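Local coordinates for putative ArsC family related protein (Bacteroides fragilis, PDB 3GKX) that is of unknown function but belongs to the ArsC family of thioredoxin-like proteins, which includes arsenate reductases, and may be a thiol-dependent reductase, at residues M4-L9 with N27-T32; K21-E26 with E114-L119. One frame throughout, in Å; residues are numbered along the deposited sequence.

Contact 1 (M4-L9 with N27-T32); sequences MKTLFL and NNIEYT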
# COMPACT_ATOMS: atom_id res chain seq x y z
N MSE B 4 -0.04 22.04 13.90
CA MSE B 4 -0.97 22.05 12.78
C MSE B 4 -0.45 21.28 11.57
O MSE B 4 -1.10 21.26 10.53
CB MSE B 4 -1.27 23.50 12.34
CG MSE B 4 -2.38 24.21 13.10
SE MSE B 4 -2.54 26.18 12.71
CE MSE B 4 -1.96 26.22 10.83
N LYS B 5 0.73 20.69 11.68
CA LYS B 5 1.34 19.98 10.57
C LYS B 5 1.26 18.46 10.77
O LYS B 5 1.63 17.68 9.90
CB LYS B 5 2.79 20.44 10.38
CG LYS B 5 2.95 21.69 9.50
CD LYS B 5 4.30 22.36 9.74
CE LYS B 5 4.84 23.14 8.51
NZ LYS B 5 6.34 23.30 8.60
N THR B 6 0.73 18.04 11.91
CA THR B 6 0.59 16.63 12.19
C THR B 6 -0.76 16.34 12.78
O THR B 6 -1.05 16.76 13.89
CB THR B 6 1.69 16.16 13.14
OG1 THR B 6 2.98 16.59 12.67
CG2 THR B 6 1.68 14.67 13.27
N LEU B 7 -1.57 15.57 12.08
CA LEU B 7 -2.91 15.29 12.56
C LEU B 7 -2.96 13.88 13.10
O LEU B 7 -2.64 12.93 12.39
CB LEU B 7 -3.95 15.56 11.46
CG LEU B 7 -5.44 15.37 11.77
CD1 LEU B 7 -6.00 16.53 12.69
CD2 LEU B 7 -6.21 15.29 10.48
N PHE B 8 -3.31 13.77 14.39
CA PHE B 8 -3.44 12.52 15.16
C PHE B 8 -4.91 12.12 15.39
O PHE B 8 -5.63 12.73 16.20
CB PHE B 8 -2.81 12.75 16.52
CG PHE B 8 -2.82 11.55 17.41
CD1 PHE B 8 -3.31 11.65 18.73
CD2 PHE B 8 -2.33 10.33 16.97
CE1 PHE B 8 -3.27 10.54 19.60
CE2 PHE B 8 -2.32 9.19 17.83
CZ PHE B 8 -2.79 9.30 19.15
N LEU B 9 -5.36 11.09 14.67
CA LEU B 9 -6.71 10.63 14.79
C LEU B 9 -6.76 9.34 15.62
O LEU B 9 -6.12 8.32 15.29
CB LEU B 9 -7.32 10.42 13.42
CG LEU B 9 -7.59 11.62 12.52
CD1 LEU B 9 -6.40 11.84 11.53
CD2 LEU B 9 -8.91 11.39 11.76
N ASN B 27 8.48 11.72 22.20
CA ASN B 27 9.37 12.18 21.13
C ASN B 27 9.30 13.66 20.74
O ASN B 27 9.92 14.08 19.76
CB ASN B 27 9.30 11.25 19.92
CG ASN B 27 9.93 9.90 20.21
OD1 ASN B 27 11.14 9.72 20.02
ND2 ASN B 27 9.14 8.98 20.75
N ASN B 28 8.57 14.44 21.56
CA ASN B 28 8.42 15.89 21.39
C ASN B 28 7.69 16.32 20.12
O ASN B 28 7.90 17.42 19.65
CB ASN B 28 9.77 16.58 21.48
CG ASN B 28 10.35 16.47 22.85
OD1 ASN B 28 11.40 15.84 23.04
ND2 ASN B 28 9.67 17.05 23.83
N ILE B 29 6.85 15.44 19.58
CA ILE B 29 6.09 15.78 18.37
C ILE B 29 4.79 16.52 18.69
O ILE B 29 3.84 15.95 19.25
CB ILE B 29 5.82 14.54 17.46
CG1 ILE B 29 7.09 13.66 17.32
CG2 ILE B 29 5.26 14.97 16.09
CD1 ILE B 29 8.17 14.19 16.30
N GLU B 30 4.77 17.81 18.37
CA GLU B 30 3.56 18.62 18.39
C GLU B 30 2.60 18.07 17.34
O GLU B 30 3.03 17.64 16.26
CB GLU B 30 3.89 20.08 18.12
CG GLU B 30 4.84 20.68 19.15
CD GLU B 30 4.97 22.17 19.00
OE1 GLU B 30 3.98 22.89 19.27
OE2 GLU B 30 6.06 22.62 18.60
N TYR B 31 1.32 18.07 17.67
CA TYR B 31 0.28 17.54 16.79
C TYR B 31 -1.07 18.08 17.23
O TYR B 31 -1.22 18.66 18.31
CB TYR B 31 0.22 16.03 16.87
CG TYR B 31 -0.21 15.51 18.23
CD1 TYR B 31 -1.54 15.14 18.47
CD2 TYR B 31 0.70 15.41 19.29
CE1 TYR B 31 -1.94 14.66 19.75
CE2 TYR B 31 0.32 14.96 20.54
CZ TYR B 31 -1.00 14.58 20.75
OH TYR B 31 -1.37 14.10 21.98
N THR B 32 -2.04 17.88 16.37
CA THR B 32 -3.40 18.31 16.60
C THR B 32 -4.21 17.04 16.82
O THR B 32 -4.19 16.14 15.96
CB THR B 32 -3.91 19.04 15.37
OG1 THR B 32 -3.02 20.12 15.05
CG2 THR B 32 -5.33 19.55 15.61
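Leu7 and Thr32 form a parallel beta bridge, their CA atoms 5.1 Å apart, where strand 7-10 meets the start of strand 32-35. Two backbone hydrogen bonds grip Thr32 from either end of the residue. Thr32 N donates to Thr6 O at 2.9 Å, and Phe8 N donates to Thr32 O at 3.0 Å. Both are nearly straight. The bridge closes a right-handed beta-alpha-beta crossover through helix 15-26, as expected at the start of a thioredoxin-like fold. That helix ends in a Schellman motif, with Asn28 at positive phi.

The main side-chain contact is between Phe8 and Tyr31, which run side by side in the same direction. Phe8 CB lies against Tyr31 CD1 at 3.3 Å. Further along, Phe8 CD1 is 3.5 Å from Tyr31 CE1. The ring planes stand at 83° to each other, with the rings 5.2 Å apart between centroids. Tyr31 CG sits between its own backbone N and carbonyl carbon (chi1 66°), which carries the ring along the Phe8 side chain. Leu24 of the helix packs on both rings.

Thr6 crosses Tyr31 at the CB atoms. On the bridge's other face, Leu7 CD1 comes within 3.8 Å of Thr32 O. The Thr32 hydroxyl lies near CA of Met4, which is modelled as selenomethionine, but its hydrogen bond is to Ala3 O. This ties the residue before Met4 to strand 32-35.

The polar part of the contact is therefore carried by the backbone, which fixes the strand register. The side chains add mostly apolar packing. Phe8 of the inner strand and Tyr31, just before the edge strand, both pack on Leu24 of the helix.

Contact 2 (K21-E26 with E114-L119); sequences KKWLIE and EEWEKL
Leu24 and Trp116 have the nearest CA atoms across the contact, 8.7 Å apart, so helix 15-26 and the C-terminal 113-119 region meet through side chains. No hydrogen bond links the two segments. The second segment passes from helix into a 3-10 turn at 117-119.

Two tryptophans form the centre of the contact. Trp116 presents an edge to the face of Trp23, a T-shaped pair with planes at 87°. The centroids of the Trp23 six-membered ring and the Trp116 five-membered ring are 6.0 Å apart. Trp116 CB also sits over the Trp23 six-membered ring, 3.9 Å from its centroid and 16° off the normal, making a CH-pi contact. Trp23 reaches across because its CG is anti to the backbone N (chi1 -171°). Its CH2 corner meets the backbone at Trp116 O, 3.1 Å away. This oxygen approaches from above the ring plane, on the same side as Trp116 CB. It also accepts the 3-10 bond from Leu119 N.

Glu117 comes to the edge of Trp23. Its bent chain brings OE2 near the ring plane, 3.6 Å from CZ2. The carboxylate plane is steeply turned against the indole. Glu117 OE1 forms a salt bridge with Lys120, which anchors the acid at the chain end.

Leu24 meets the edge of Trp116. Its CG lies in the ring plane, 3.9 Å from CZ3, while CD2 meets Leu119 CD1 at 4.2 Å. Phe111 adds a further ring against both tryptophans.

The junction thus joins the first helix to the C-terminal end of the chain by aromatic and apolar packing. At its margin, Glu117 OE2 probably interacts favourably with the positive ring edge of Trp23.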
# COMPACT_ATOMS: atom_id res chain seq x y z
N LYS B 21 0.10 7.87 21.41
CA LYS B 21 0.03 9.19 21.96
C LYS B 21 1.21 9.35 22.94
O LYS B 21 1.94 10.33 22.86
CB LYS B 21 -1.32 9.39 22.64
CG LYS B 21 -1.39 10.60 23.58
CD LYS B 21 -2.28 10.27 24.78
CE LYS B 21 -2.46 11.45 25.73
NZ LYS B 21 -3.56 12.34 25.23
N LYS B 22 1.40 8.37 23.85
CA LYS B 22 2.58 8.37 24.72
C LYS B 22 3.89 8.57 23.93
O LYS B 22 4.69 9.43 24.27
CB LYS B 22 2.66 7.11 25.62
CG LYS B 22 1.74 7.12 26.84
CD LYS B 22 1.86 5.78 27.58
CE LYS B 22 0.53 5.35 28.15
NZ LYS B 22 0.30 3.86 28.02
N TRP B 23 4.07 7.81 22.85
CA TRP B 23 5.20 7.97 21.94
C TRP B 23 5.34 9.38 21.31
O TRP B 23 6.44 9.94 21.30
CB TRP B 23 5.20 6.89 20.85
CG TRP B 23 6.44 6.85 20.00
CD1 TRP B 23 7.51 6.04 20.16
CD2 TRP B 23 6.73 7.68 18.86
NE1 TRP B 23 8.46 6.30 19.20
CE2 TRP B 23 8.01 7.31 18.39
CE3 TRP B 23 6.06 8.73 18.22
CZ2 TRP B 23 8.61 7.92 17.29
CZ3 TRP B 23 6.66 9.35 17.13
CH2 TRP B 23 7.92 8.94 16.67
N LEU B 24 4.25 9.96 20.80
CA LEU B 24 4.35 11.33 20.25
C LEU B 24 4.85 12.35 21.29
O LEU B 24 5.62 13.25 20.95
CB LEU B 24 3.01 11.85 19.71
CG LEU B 24 2.37 11.27 18.45
CD1 LEU B 24 0.95 11.82 18.42
CD2 LEU B 24 3.20 11.62 17.21
N ILE B 25 4.38 12.25 22.52
CA ILE B 25 4.81 13.21 23.55
C ILE B 25 6.26 12.94 23.98
O ILE B 25 7.09 13.86 24.01
CB ILE B 25 3.87 13.27 24.76
CG1 ILE B 25 2.42 13.57 24.30
CG2 ILE B 25 4.35 14.32 25.71
CD1 ILE B 25 1.34 13.31 25.36
N GLU B 26 6.55 11.67 24.28
CA GLU B 26 7.93 11.23 24.55
C GLU B 26 8.87 11.79 23.47
O GLU B 26 9.92 12.32 23.79
CB GLU B 26 8.00 9.71 24.60
CG GLU B 26 9.34 9.11 25.00
CD GLU B 26 9.39 7.61 24.74
OE1 GLU B 26 9.56 7.19 23.56
OE2 GLU B 26 9.25 6.84 25.71
N GLU B 114 8.62 1.78 14.50
CA GLU B 114 9.61 1.73 13.44
C GLU B 114 9.23 2.74 12.35
O GLU B 114 10.08 3.43 11.80
CB GLU B 114 9.74 0.30 12.87
N GLU B 115 7.94 2.86 12.08
CA GLU B 115 7.48 3.75 11.02
C GLU B 115 7.25 5.18 11.51
O GLU B 115 7.42 6.13 10.74
CB GLU B 115 6.21 3.22 10.37
CG GLU B 115 6.40 1.91 9.58
CD GLU B 115 5.08 1.41 8.99
OE1 GLU B 115 4.01 1.98 9.35
OE2 GLU B 115 5.12 0.46 8.17
N TRP B 116 6.86 5.32 12.77
CA TRP B 116 6.57 6.65 13.31
C TRP B 116 7.81 7.54 13.44
O TRP B 116 7.69 8.76 13.60
CB TRP B 116 5.81 6.53 14.63
CG TRP B 116 4.40 6.14 14.40
CD1 TRP B 116 3.95 5.15 13.57
CD2 TRP B 116 3.24 6.74 14.97
NE1 TRP B 116 2.58 5.10 13.60
CE2 TRP B 116 2.12 6.07 14.44
CE3 TRP B 116 3.04 7.79 15.87
CZ2 TRP B 116 0.81 6.40 14.81
CZ3 TRP B 116 1.74 8.11 16.24
CH2 TRP B 116 0.64 7.42 15.70
N GLU B 117 8.99 6.92 13.33
CA GLU B 117 10.25 7.65 13.31
C GLU B 117 10.41 8.61 12.12
O GLU B 117 11.20 9.54 12.22
CB GLU B 117 11.42 6.67 13.36
CG GLU B 117 11.47 5.80 14.61
CD GLU B 117 12.18 6.47 15.78
OE1 GLU B 117 13.14 7.24 15.54
OE2 GLU B 117 11.77 6.23 16.94
N LYS B 118 9.66 8.41 11.01
CA LYS B 118 9.72 9.34 9.86
C LYS B 118 9.30 10.74 10.29
O LYS B 118 9.63 11.72 9.63
CB LYS B 118 8.82 8.91 8.70
CG LYS B 118 9.05 7.52 8.15
CD LYS B 118 7.78 6.98 7.53
CE LYS B 118 7.81 5.46 7.45
NZ LYS B 118 6.43 4.85 7.32
N LEU B 119 8.55 10.83 11.39
CA LEU B 119 8.11 12.12 11.97
C LEU B 119 9.20 12.89 12.73
O LEU B 119 8.95 14.03 13.13
CB LEU B 119 6.95 11.89 12.95
CG LEU B 119 5.67 11.25 12.41
CD1 LEU B 119 4.85 10.59 13.51
CD2 LEU B 119 4.87 12.31 11.67

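How the contacts relate
Contact 1 and contact 2 lie about 10 Å apart between centres and are linked by helix 15-26. Its C-terminal end passes directly into 27-32. Ile29 N is 2.9 Å from Leu24 O, a probable hydrogen bond of the helix end. Leu24 serves both contacts: its CD1 packs against Tyr31 CD2 at 3.7 Å. Phe8 CZ meets Lys21 CB, and Ile29 CD1 approaches Leu119 O at 3.3 Å. Contact 1 pairs the strands that flank the helix in the chain. Contact 2 packs the helix on the C-terminal region. Phe8, Tyr31 and Leu24 connect them. Phe8 and Trp116 lie near, without touching, Cys14 and Cys17, a thioredoxin-type CxxC pattern that is a possible but unconfirmed redox site.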